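Local coordinates for protein phosphoacetylglucosamine mutase (Aspergillus lentulus, PDB 5O9X) that interconverts the 6-phosphate and 1-phosphate of N-acetylglucosamine, probably by way of a bound 1,6-bisphosphate intermediate, at residues Thr264-Pro269 against Leu456-Val461; Leu291-Phe294 against Val300-Leu303; Ile309-Ala314 against Thr345-Lys350; Glu477-Leu480 against Leu486-Lys489. The protein carries 1 engineered substitution. All coordinates share one frame; numbering follows the deposited sequence.

Contact 1. Residues Thr264-Pro269 against Leu456-Val461; sequences TKQRAP and LPSRLV
Gln266 reaches across to Ser458 and carries the polar part of this contact. It is the first residue past helix 259-265, has positive phi, and points its CB toward strand 458-463. CG lies anti to the carbonyl carbon (chi1 -61°) and the chain beyond is extended, which carries the amide to the strand. Gln266 CD comes to 3.8 Å from Ser458 O. Gln266 NE2 donates to Ser458 OG at 3.1 Å, nearly in the amide plane but bent (141° at the hydrogen). Gln266 NE2 also makes a weak bond to Ser458 O at 3.2 Å; that oxygen has a second donor in Arg522. Gln266 OE1 accepts a hydrogen bond from a water at 2.5 Å, and this water accepts from Ser458 N. The contact brings domain II of the phosphohexomutase fold against the C-terminal domain, at an outer strand of its three-stranded antiparallel sheet. A second water bridges the backbones: it donates to Thr264 O at 2.7 Å and accepts from Leu460 N at 2.9 Å. Thr264 CG2 touches Leu460 CD1 at 4.2 Å, the two side chains crossing near a right angle. Thr264 OG1 turns back to its own helix, bonding Asp260 O.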
loop_
_atom_site.group_PDB
_atom_site.type_symbol
_atom_site.label_atom_id
_atom_site.label_comp_id
_atom_site.label_asym_id
_atom_site.label_seq_id
_atom_site.Cartn_x
_atom_site.Cartn_y
_atom_site.Cartn_z
ATOM N N THR A 264 -2.850 -14.975 0.962
ATOM C CA THR A 264 -1.927 -16.017 0.457
ATOM C C THR A 264 -2.481 -17.396 0.790
ATOM O O THR A 264 -2.337 -18.303 -0.006
ATOM C CB THR A 264 -0.488 -15.889 1.082
ATOM O OG1 THR A 264 -0.576 -15.833 2.516
ATOM C CG2 THR A 264 0.139 -14.568 0.588
ATOM N N LYS A 265 -3.107 -17.559 1.956
ATOM C CA LYS A 265 -3.669 -18.870 2.317
ATOM C C LYS A 265 -5.107 -19.082 1.860
ATOM O O LYS A 265 -5.619 -20.235 1.918
ATOM C CB LYS A 265 -3.631 -19.058 3.858
ATOM C CG LYS A 265 -2.255 -18.913 4.536
ATOM C CD LYS A 265 -1.423 -20.130 4.227
ATOM C CE LYS A 265 -0.040 -20.138 4.922
ATOM N NZ LYS A 265 -0.110 -21.346 5.805
ATOM N N GLN A 266 -5.802 -18.003 1.453
ATOM C CA GLN A 266 -7.227 -18.090 1.041
ATOM C C GLN A 266 -8.110 -18.785 2.088
ATOM O O GLN A 266 -8.822 -19.768 1.779
ATOM C CB GLN A 266 -7.414 -18.752 -0.350
ATOM C CG GLN A 266 -6.692 -17.933 -1.450
ATOM C CD GLN A 266 -6.974 -18.384 -2.902
ATOM O OE1 GLN A 266 -7.854 -19.169 -3.157
ATOM N NE2 GLN A 266 -6.234 -17.837 -3.859
ATOM N N ARG A 267 -8.099 -18.223 3.288
ATOM C CA ARG A 267 -8.850 -18.779 4.436
ATOM C C ARG A 267 -8.849 -17.694 5.494
ATOM O O ARG A 267 -7.967 -16.773 5.485
ATOM C CB ARG A 267 -8.203 -20.090 4.942
ATOM C CG ARG A 267 -6.807 -19.931 5.548
ATOM C CD ARG A 267 -6.311 -21.203 6.267
ATOM N NE ARG A 267 -7.191 -21.350 7.432
ATOM C CZ ARG A 267 -7.072 -22.233 8.427
ATOM N NH1 ARG A 267 -6.085 -23.111 8.455
ATOM N NH2 ARG A 267 -7.962 -22.205 9.412
ATOM N N ALA A 268 -9.793 -17.800 6.426
ATOM C CA ALA A 268 -9.857 -16.854 7.528
ATOM C C ALA A 268 -8.748 -17.166 8.518
ATOM O O ALA A 268 -8.263 -18.276 8.532
ATOM C CB ALA A 268 -11.218 -16.894 8.215
ATOM N N PRO A 269 -8.389 -16.193 9.383
ATOM C CA PRO A 269 -7.415 -16.515 10.409
ATOM C C PRO A 269 -7.942 -17.723 11.256
ATOM O O PRO A 269 -9.107 -17.760 11.551
ATOM C CB PRO A 269 -7.376 -15.252 11.277
ATOM C CG PRO A 269 -7.795 -14.111 10.368
ATOM C CD PRO A 269 -8.829 -14.767 9.442
ATOM N N LEU A 456 -11.519 -16.919 -10.935
ATOM C CA LEU A 456 -10.841 -18.205 -11.297
ATOM C C LEU A 456 -10.099 -18.748 -10.074
ATOM O O LEU A 456 -9.452 -17.987 -9.374
ATOM C CB LEU A 456 -9.813 -17.945 -12.413
ATOM C CG LEU A 456 -10.463 -17.477 -13.724
ATOM C CD1 LEU A 456 -9.343 -17.098 -14.717
ATOM C CD2 LEU A 456 -11.326 -18.570 -14.344
ATOM N N PRO A 457 -10.202 -20.063 -9.792
ATOM C CA PRO A 457 -9.367 -20.668 -8.741
ATOM C C PRO A 457 -7.928 -20.242 -8.971
ATOM O O PRO A 457 -7.458 -20.262 -10.122
ATOM C CB PRO A 457 -9.555 -22.182 -8.982
ATOM C CG PRO A 457 -11.074 -22.233 -9.371
ATOM C CD PRO A 457 -11.191 -21.031 -10.337
ATOM N N SER A 458 -7.262 -19.798 -7.904
ATOM C CA SER A 458 -5.868 -19.344 -8.045
ATOM C C SER A 458 -5.021 -19.786 -6.876
ATOM O O SER A 458 -5.533 -20.287 -5.831
ATOM C CB SER A 458 -5.840 -17.813 -8.169
ATOM O OG SER A 458 -6.209 -17.211 -6.932
ATOM N N ARG A 459 -3.718 -19.559 -7.005
ATOM C CA ARG A 459 -2.793 -20.080 -5.998
ATOM C C ARG A 459 -1.534 -19.262 -6.039
ATOM O O ARG A 459 -1.057 -18.960 -7.129
ATOM C CB ARG A 459 -2.486 -21.591 -6.336
ATOM C CG ARG A 459 -1.373 -22.217 -5.514
ATOM C CD ARG A 459 -1.720 -22.502 -4.089
ATOM N NE ARG A 459 -3.016 -23.251 -3.985
ATOM C CZ ARG A 459 -3.415 -23.921 -2.906
ATOM N NH1 ARG A 459 -2.605 -23.994 -1.854
ATOM N NH2 ARG A 459 -4.610 -24.517 -2.859
ATOM N N LEU A 460 -1.014 -18.901 -4.856
ATOM C CA LEU A 460 0.342 -18.294 -4.736
ATOM C C LEU A 460 1.286 -19.293 -4.121
ATOM O O LEU A 460 0.891 -20.013 -3.173
ATOM C CB LEU A 460 0.311 -17.039 -3.822
ATOM C CG LEU A 460 -0.321 -15.775 -4.490
ATOM C CD1 LEU A 460 -0.773 -14.727 -3.464
ATOM C CD2 LEU A 460 0.580 -15.114 -5.580
ATOM N N VAL A 461 2.525 -19.376 -4.620
ATOM C CA VAL A 461 3.569 -20.214 -3.962
ATOM C C VAL A 461 4.810 -19.373 -3.790
ATOM O O VAL A 461 5.286 -18.769 -4.790
ATOM C CB VAL A 461 3.972 -21.420 -4.855
ATOM C CG1 VAL A 461 5.001 -22.362 -4.112
ATOM C CG2 VAL A 461 2.754 -22.209 -5.241
HETATM O O HOH W 1 -2.803 -19.049 -2.588
HETATM O O HOH W 2 -8.916 -19.338 -5.439
#

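Contact 2. Residues Leu291-Phe294 against Val300-Leu303; sequences LYYF and VFRL. Unlike the reference sequence in segment 291-294: Leu291 (reference Val).
Phe294 and Arg302 form an antiparallel hydrogen-bonded pair, next to the non-hydrogen-bonded pair Tyr293 and Leu303, whose CA atoms lie 4.4 Å apart. Phe294 N donates to Arg302 O at 3.1 Å, in the carbonyl plane. Arg302 N returns a bond to Phe294 O at 2.8 Å, and here the C=O points almost straight at the donor.

On the Phe294 side of the sheet the ring lies against the aliphatic start of Arg302. CE2 of Phe294 meets Arg302 CB at 3.7 Å, and Arg302 CG sits over one ring face. The arginine chain then bends at chi2 (-64°), and its NE pairs with Asp296 in the turn. Pro446 and Leu450 of helix 446-451 also pack on the Phe294 side chain.

On the Tyr293 side, CE1 of Phe301 presses on Tyr293 CB at 3.4 Å. The two rings meet obliquely, with planes at 37° and centroids 5.7 Å apart. Val262 of helix 259-265 touches both side chains, and Tyr293 OH bonds Ser282 OG. Further along, Leu303 CD1 reaches Tyr292 O at 3.6 Å. The contact of Leu303 with Leu291 rests on a distorted leucine model and is doubtful.

Together these pairs make a beta hairpin, strands 290-295 and 301-304, which forms one edge of the mixed five-stranded sheet of domain II.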
loop_
_atom_site.group_PDB
_atom_site.type_symbol
_atom_site.label_atom_id
_atom_site.label_comp_id
_atom_site.label_asym_id
_atom_site.label_seq_id
_atom_site.Cartn_x
_atom_site.Cartn_y
_atom_site.Cartn_z
ATOM N N LEU A 291 -8.283 -6.575 2.981
ATOM C CA LEU A 291 -9.364 -7.310 2.294
ATOM C C LEU A 291 -10.490 -7.763 3.056
ATOM O O LEU A 291 -10.437 -7.758 4.249
ATOM C CB LEU A 291 -8.946 -8.475 1.538
ATOM C CG LEU A 291 -7.940 -9.438 1.721
ATOM C CD1 LEU A 291 -7.074 -8.486 0.870
ATOM C CD2 LEU A 291 -7.804 -9.662 3.214
ATOM N N TYR A 292 -11.523 -8.147 2.334
ATOM C CA TYR A 292 -12.785 -8.522 2.952
ATOM C C TYR A 292 -13.001 -9.987 2.710
ATOM O O TYR A 292 -12.437 -10.540 1.755
ATOM C CB TYR A 292 -13.941 -7.729 2.190
ATOM C CG TYR A 292 -14.358 -6.443 2.949
ATOM C CD1 TYR A 292 -13.539 -5.270 2.872
ATOM C CD2 TYR A 292 -15.519 -6.435 3.745
ATOM C CE1 TYR A 292 -13.881 -4.084 3.569
ATOM C CE2 TYR A 292 -15.934 -5.240 4.424
ATOM C CZ TYR A 292 -15.089 -4.082 4.341
ATOM O OH TYR A 292 -15.459 -2.882 4.937
ATOM N N TYR A 293 -13.891 -10.617 3.499
ATOM C CA TYR A 293 -14.189 -12.028 3.325
ATOM C C TYR A 293 -15.351 -12.349 4.249
ATOM O O TYR A 293 -15.719 -11.556 5.133
ATOM C CB TYR A 293 -12.976 -12.952 3.677
ATOM C CG TYR A 293 -12.326 -12.611 5.005
ATOM C CD1 TYR A 293 -12.682 -13.318 6.238
ATOM C CD2 TYR A 293 -11.341 -11.597 5.050
ATOM C CE1 TYR A 293 -12.041 -12.979 7.441
ATOM C CE2 TYR A 293 -10.695 -11.279 6.244
ATOM C CZ TYR A 293 -11.071 -11.954 7.442
ATOM O OH TYR A 293 -10.386 -11.616 8.606
ATOM N N PHE A 294 -16.004 -13.473 3.970
ATOM C CA PHE A 294 -17.086 -13.950 4.827
ATOM C C PHE A 294 -17.252 -15.425 4.631
ATOM O O PHE A 294 -16.770 -15.973 3.606
ATOM C CB PHE A 294 -18.439 -13.213 4.477
ATOM C CG PHE A 294 -19.012 -13.533 3.134
ATOM C CD1 PHE A 294 -20.280 -14.182 3.018
ATOM C CD2 PHE A 294 -18.369 -13.116 1.944
ATOM C CE1 PHE A 294 -20.833 -14.399 1.764
ATOM C CE2 PHE A 294 -18.923 -13.366 0.710
ATOM C CZ PHE A 294 -20.148 -14.016 0.587
ATOM N N VAL A 300 -18.914 -21.811 3.619
ATOM C CA VAL A 300 -17.668 -21.829 2.790
ATOM C C VAL A 300 -17.052 -20.415 2.815
ATOM O O VAL A 300 -17.749 -19.450 2.588
ATOM C CB VAL A 300 -17.904 -22.280 1.291
ATOM C CG1 VAL A 300 -16.620 -22.237 0.460
ATOM C CG2 VAL A 300 -18.619 -23.652 1.159
ATOM N N PHE A 301 -15.742 -20.330 3.063
ATOM C CA PHE A 301 -14.989 -19.075 3.072
ATOM C C PHE A 301 -14.978 -18.492 1.670
ATOM O O PHE A 301 -14.650 -19.227 0.693
ATOM C CB PHE A 301 -13.497 -19.342 3.543
ATOM C CG PHE A 301 -12.578 -18.174 3.334
ATOM C CD1 PHE A 301 -12.482 -17.146 4.306
ATOM C CD2 PHE A 301 -11.872 -18.040 2.127
ATOM C CE1 PHE A 301 -11.619 -16.037 4.108
ATOM C CE2 PHE A 301 -11.015 -16.956 1.944
ATOM C CZ PHE A 301 -10.910 -15.950 2.909
ATOM N N ARG A 302 -15.258 -17.198 1.550
ATOM C CA ARG A 302 -15.211 -16.489 0.252
ATOM C C ARG A 302 -14.408 -15.212 0.435
ATOM O O ARG A 302 -14.632 -14.459 1.361
ATOM C CB ARG A 302 -16.609 -16.073 -0.242
ATOM C CG ARG A 302 -17.613 -17.246 -0.255
ATOM C CD ARG A 302 -17.158 -18.327 -1.272
ATOM N NE ARG A 302 -18.138 -19.407 -1.360
ATOM C CZ ARG A 302 -18.045 -20.435 -2.213
ATOM N NH1 ARG A 302 -16.982 -20.566 -3.029
ATOM N NH2 ARG A 302 -19.018 -21.361 -2.203
ATOM N N LEU A 303 -13.509 -14.987 -0.480
ATOM C CA LEU A 303 -12.554 -13.901 -0.358
ATOM C C LEU A 303 -12.985 -12.743 -1.231
ATOM O O LEU A 303 -13.353 -12.955 -2.380
ATOM C CB LEU A 303 -11.133 -14.377 -0.826
ATOM C CG LEU A 303 -10.028 -13.289 -0.890
ATOM C CD1 LEU A 303 -9.759 -12.666 0.497
ATOM C CD2 LEU A 303 -8.788 -13.926 -1.600
#

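Contact 3. Residues Ile309-Ala314 against Thr345-Lys350; sequences IATLAA and TEYIEK
Thr311 carries this contact from the first helix, meeting Tyr347 and Ile348 of the second. Ile309 and Ala310 come before it and turn to the sheet. At Thr311 the side chain points to helix 342-350, and its two branches do different things. OG1 sits between the backbone N and the carbonyl carbon (chi1 54°), where it bonds back chiefly to Asp307 O, with Arg308 O sharing the same hydroxyl. The carbon atoms are left to face the neighbour. Thr311 CB lies 3.8 Å from Tyr347 CE2, approaching the ring obliquely. Thr311 CG2 packs on Ile348 CG1 at 3.7 Å, and the two side chains cross at about a right angle. CD1 of Ile348 also comes within 4.1 Å of Thr311 CG2. The backbone joins in through a water, which donates a weak bond to Thr311 O at 3.1 Å and is also bonded to Tyr347 OH at 3.1 Å. Leu312, next along, turns away from helix 342-350. Ala314 follows one turn after Ala310.

Ala314 and Ile348 both touch Val334 of strand 332-337, and the two helices lie side by side on one face of the four-stranded domain III sheet. Helix 342-350 is the crossover of the beta-alpha-beta unit that links parallel strands 332-337 and 356-359.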
loop_
_atom_site.group_PDB
_atom_site.type_symbol
_atom_site.label_atom_id
_atom_site.label_comp_id
_atom_site.label_asym_id
_atom_site.label_seq_id
_atom_site.Cartn_x
_atom_site.Cartn_y
_atom_site.Cartn_z
ATOM N N ILE A 309 -12.472 -4.782 -4.340
ATOM C CA ILE A 309 -12.648 -3.386 -3.874
ATOM C C ILE A 309 -12.564 -2.423 -5.070
ATOM O O ILE A 309 -13.399 -1.530 -5.204
ATOM C CB ILE A 309 -11.608 -3.001 -2.747
ATOM C CG1 ILE A 309 -11.793 -4.004 -1.557
ATOM C CG2 ILE A 309 -11.883 -1.559 -2.259
ATOM C CD1 ILE A 309 -10.748 -3.885 -0.447
ATOM N N ALA A 310 -11.547 -2.596 -5.920
ATOM C CA ALA A 310 -11.380 -1.715 -7.102
ATOM C C ALA A 310 -12.697 -1.740 -7.929
ATOM O O ALA A 310 -13.220 -0.689 -8.378
ATOM C CB ALA A 310 -10.224 -2.230 -7.933
ATOM N N THR A 311 -13.182 -2.935 -8.191
ATOM C CA THR A 311 -14.370 -3.053 -9.077
ATOM C C THR A 311 -15.660 -2.524 -8.403
ATOM O O THR A 311 -16.523 -1.927 -9.071
ATOM C CB THR A 311 -14.569 -4.490 -9.577
ATOM O OG1 THR A 311 -14.620 -5.397 -8.498
ATOM C CG2 THR A 311 -13.395 -4.848 -10.469
ATOM N N LEU A 312 -15.764 -2.750 -7.106
ATOM C CA LEU A 312 -16.836 -2.174 -6.290
ATOM C C LEU A 312 -16.813 -0.631 -6.439
ATOM O O LEU A 312 -17.837 0.011 -6.731
ATOM C CB LEU A 312 -16.700 -2.627 -4.798
ATOM C CG LEU A 312 -17.828 -2.080 -3.879
ATOM C CD1 LEU A 312 -19.165 -2.773 -4.210
ATOM C CD2 LEU A 312 -17.528 -2.195 -2.416
ATOM N N ALA A 313 -15.645 -0.031 -6.213
ATOM C CA ALA A 313 -15.488 1.444 -6.293
ATOM C C ALA A 313 -15.709 1.993 -7.729
ATOM O O ALA A 313 -16.374 2.992 -7.899
ATOM C CB ALA A 313 -14.066 1.821 -5.834
ATOM N N ALA A 314 -15.140 1.305 -8.752
ATOM C CA ALA A 314 -15.372 1.720 -10.132
ATOM C C ALA A 314 -16.858 1.667 -10.516
ATOM O O ALA A 314 -17.346 2.597 -11.212
ATOM C CB ALA A 314 -14.507 0.915 -11.101
ATOM N N THR A 345 -10.385 -8.781 -14.352
ATOM C CA THR A 345 -10.046 -8.075 -15.584
ATOM C C THR A 345 -11.200 -8.155 -16.627
ATOM O O THR A 345 -11.511 -7.166 -17.284
ATOM C CB THR A 345 -8.713 -8.617 -16.143
ATOM O OG1 THR A 345 -7.687 -8.625 -15.076
ATOM C CG2 THR A 345 -8.208 -7.791 -17.399
ATOM N N GLU A 346 -11.750 -9.348 -16.777
ATOM C CA GLU A 346 -12.808 -9.644 -17.697
ATOM C C GLU A 346 -14.071 -8.828 -17.311
ATOM O O GLU A 346 -14.746 -8.270 -18.173
ATOM C CB GLU A 346 -13.080 -11.169 -17.633
ATOM C CG GLU A 346 -14.312 -11.581 -18.477
ATOM C CD GLU A 346 -14.698 -13.074 -18.375
ATOM O OE1 GLU A 346 -14.901 -13.681 -17.230
ATOM O OE2 GLU A 346 -14.806 -13.643 -19.497
ATOM N N TYR A 347 -14.377 -8.786 -16.010
ATOM C CA TYR A 347 -15.487 -7.989 -15.466
ATOM C C TYR A 347 -15.317 -6.534 -15.794
ATOM O O TYR A 347 -16.285 -5.866 -16.211
ATOM C CB TYR A 347 -15.636 -8.228 -13.964
ATOM C CG TYR A 347 -16.765 -7.422 -13.261
ATOM C CD1 TYR A 347 -18.117 -7.849 -13.309
ATOM C CD2 TYR A 347 -16.478 -6.287 -12.515
ATOM C CE1 TYR A 347 -19.144 -7.115 -12.673
ATOM C CE2 TYR A 347 -17.490 -5.588 -11.811
ATOM C CZ TYR A 347 -18.808 -6.004 -11.941
ATOM O OH TYR A 347 -19.779 -5.278 -11.270
ATOM N N ILE A 348 -14.104 -6.038 -15.671
ATOM C CA ILE A 348 -13.864 -4.596 -15.879
ATOM C C ILE A 348 -14.102 -4.295 -17.371
ATOM O O ILE A 348 -14.732 -3.263 -17.741
ATOM C CB ILE A 348 -12.423 -4.189 -15.477
ATOM C CG1 ILE A 348 -12.207 -4.303 -13.907
ATOM C CG2 ILE A 348 -12.084 -2.789 -15.981
ATOM C CD1 ILE A 348 -10.725 -4.212 -13.490
ATOM N N GLU A 349 -13.663 -5.231 -18.201
ATOM C CA GLU A 349 -13.773 -5.058 -19.642
ATOM C C GLU A 349 -15.237 -5.233 -20.126
ATOM O O GLU A 349 -15.705 -4.416 -20.850
ATOM C CB GLU A 349 -12.839 -6.026 -20.386
ATOM C CG GLU A 349 -12.748 -5.723 -21.903
ATOM C CD GLU A 349 -12.507 -6.947 -22.822
ATOM O OE1 GLU A 349 -12.262 -8.088 -22.345
ATOM O OE2 GLU A 349 -12.563 -6.762 -24.064
ATOM N N LYS A 350 -15.934 -6.277 -19.720
ATOM C CA LYS A 350 -17.192 -6.680 -20.385
ATOM C C LYS A 350 -18.440 -6.223 -19.666
ATOM O O LYS A 350 -19.501 -6.058 -20.312
ATOM C CB LYS A 350 -17.283 -8.193 -20.580
ATOM C CG LYS A 350 -16.158 -8.780 -21.401
ATOM C CD LYS A 350 -16.431 -10.289 -21.479
ATOM C CE LYS A 350 -15.448 -10.995 -22.419
ATOM N NZ LYS A 350 -15.666 -12.482 -22.317
HETATM O O HOH W 3 -18.722 -4.116 -8.595
#

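Contact 4. Residues Glu477-Leu480 against Leu486-Lys489; sequences ERKL and LQAK
Leu480 and Gln487 tie a small beta hairpin of the C-terminal domain to the helix that follows it. The hairpin pairs strands 472-474 and 479-482, and Arg478 with Lys479 opposite Tyr474 forms a classic beta bulge. Just past the bulge, Leu480 N donates to Gln487 OE1 at 2.8 Å. The bond is nearly straight at the hydrogen (166°), but the donor stands 37° above the carbonyl plane. Gln487 has CG anti to its backbone N and then bends at chi2 (60°), which brings OE1 to the strand backbone. Gln487 CB passes 3.4 Å from Leu480 O, and OE1 also lies close to Lys479 CA.

The other end of the amide is held as well. Gln487 NE2 donates to a water at 2.9 Å that also lies within bonding distance of Arg478 O; the same NE2 bonds Asp491 OD1, one turn further along helix 486-495. A second water links the backbones: it donates to Leu480 O at 3.0 Å and accepts from Gln487 N, an N-H of the first helical turn. Leu486 turns its side chain toward Phe471 and the hairpin. There Leu486 CD2 packs on Leu480 CD1 at 3.6 Å.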
loop_
_atom_site.group_PDB
_atom_site.type_symbol
_atom_site.label_atom_id
_atom_site.label_comp_id
_atom_site.label_asym_id
_atom_site.label_seq_id
_atom_site.Cartn_x
_atom_site.Cartn_y
_atom_site.Cartn_z
ATOM N N GLU A 477 5.973 -7.300 -15.653
ATOM C CA GLU A 477 6.556 -8.435 -14.967
ATOM C C GLU A 477 5.890 -9.816 -15.294
ATOM O O GLU A 477 5.994 -10.750 -14.508
ATOM C CB GLU A 477 6.660 -8.150 -13.450
ATOM C CG GLU A 477 7.534 -6.903 -13.144
ATOM C CD GLU A 477 7.443 -6.564 -11.674
ATOM O OE1 GLU A 477 6.297 -6.342 -11.200
ATOM O OE2 GLU A 477 8.431 -6.749 -10.959
ATOM N N ARG A 478 5.178 -9.928 -16.418
ATOM C CA ARG A 478 4.423 -11.149 -16.757
ATOM C C ARG A 478 5.294 -12.217 -17.480
ATOM O O ARG A 478 4.845 -13.345 -17.671
ATOM C CB ARG A 478 3.112 -10.858 -17.558
ATOM C CG ARG A 478 2.153 -10.018 -16.705
ATOM C CD ARG A 478 0.938 -9.498 -17.492
ATOM N NE ARG A 478 1.344 -8.402 -18.402
ATOM C CZ ARG A 478 0.416 -7.709 -19.081
ATOM N NH1 ARG A 478 -0.877 -7.992 -18.896
ATOM N NH2 ARG A 478 0.775 -6.743 -19.904
ATOM N N LYS A 479 6.516 -11.847 -17.876
ATOM C CA LYS A 479 7.422 -12.812 -18.566
ATOM C C LYS A 479 8.803 -12.691 -17.956
ATOM O O LYS A 479 9.200 -11.582 -17.632
ATOM C CB LYS A 479 7.436 -12.504 -20.085
ATOM C CG LYS A 479 6.057 -12.785 -20.753
ATOM C CD LYS A 479 6.106 -12.136 -22.151
ATOM C CE LYS A 479 4.965 -12.543 -23.084
ATOM N NZ LYS A 479 3.643 -12.269 -22.436
ATOM N N LEU A 480 9.529 -13.818 -17.884
ATOM C CA LEU A 480 10.943 -13.850 -17.457
ATOM C C LEU A 480 11.887 -13.758 -18.656
ATOM O O LEU A 480 11.777 -14.547 -19.638
ATOM C CB LEU A 480 11.229 -15.133 -16.660
ATOM C CG LEU A 480 10.615 -15.035 -15.270
ATOM C CD1 LEU A 480 10.634 -16.437 -14.665
ATOM C CD2 LEU A 480 11.340 -14.025 -14.371
ATOM N N LEU A 486 13.357 -20.569 -19.029
ATOM C CA LEU A 486 12.320 -20.815 -18.005
ATOM C C LEU A 486 10.965 -20.288 -18.473
ATOM O O LEU A 486 9.963 -20.963 -18.260
ATOM C CB LEU A 486 12.679 -20.152 -16.634
ATOM C CG LEU A 486 11.620 -20.355 -15.501
ATOM C CD1 LEU A 486 11.330 -21.834 -15.294
ATOM C CD2 LEU A 486 12.124 -19.730 -14.221
ATOM N N GLN A 487 10.918 -19.068 -19.026
ATOM C CA GLN A 487 9.612 -18.588 -19.610
ATOM C C GLN A 487 8.971 -19.563 -20.645
ATOM O O GLN A 487 7.732 -19.804 -20.654
ATOM C CB GLN A 487 9.729 -17.168 -20.207
ATOM C CG GLN A 487 8.304 -16.596 -20.585
ATOM C CD GLN A 487 7.455 -16.545 -19.357
ATOM O OE1 GLN A 487 7.989 -16.155 -18.292
ATOM N NE2 GLN A 487 6.116 -16.889 -19.458
ATOM N N ALA A 488 9.803 -20.130 -21.495
ATOM C CA ALA A 488 9.383 -21.194 -22.420
ATOM C C ALA A 488 8.631 -22.309 -21.680
ATOM O O ALA A 488 7.552 -22.753 -22.121
ATOM C CB ALA A 488 10.613 -21.782 -23.203
ATOM N N LYS A 489 9.193 -22.759 -20.562
ATOM C CA LYS A 489 8.541 -23.834 -19.753
ATOM C C LYS A 489 7.205 -23.349 -19.218
ATOM O O LYS A 489 6.249 -24.069 -19.248
ATOM C CB LYS A 489 9.461 -24.230 -18.587
ATOM C CG LYS A 489 10.774 -24.833 -19.078
ATOM C CD LYS A 489 11.588 -25.293 -17.841
ATOM C CE LYS A 489 12.952 -25.882 -18.316
ATOM N NZ LYS A 489 13.585 -26.559 -17.101
HETATM O O HOH W 4 4.070 -16.015 -17.660
HETATM O O HOH W 5 13.188 -17.199 -19.522
#

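Contact 3 is buried and almost wholly apolar, with three side chains joining two helices of domain III. Contact 1 lies at the surface between two domains and is mostly polar, with two bridging waters. Contacts 2 and 4 are partly buried and local in sequence: contact 2 uses paired strand backbones and rings, contact 4 a glutamine amide against a backbone N-H. Contacts 1 and 2 touch, since the Phe301 ring packs on the backbone of Gln266 to Ala268. Strand 301-304 runs on into helix 306-324, which connects contact 2 to contact 3 along the chain. Contacts 1 and 4 each use one strand of the C-terminal domain, from different sheets; their centres are about 22 Å apart.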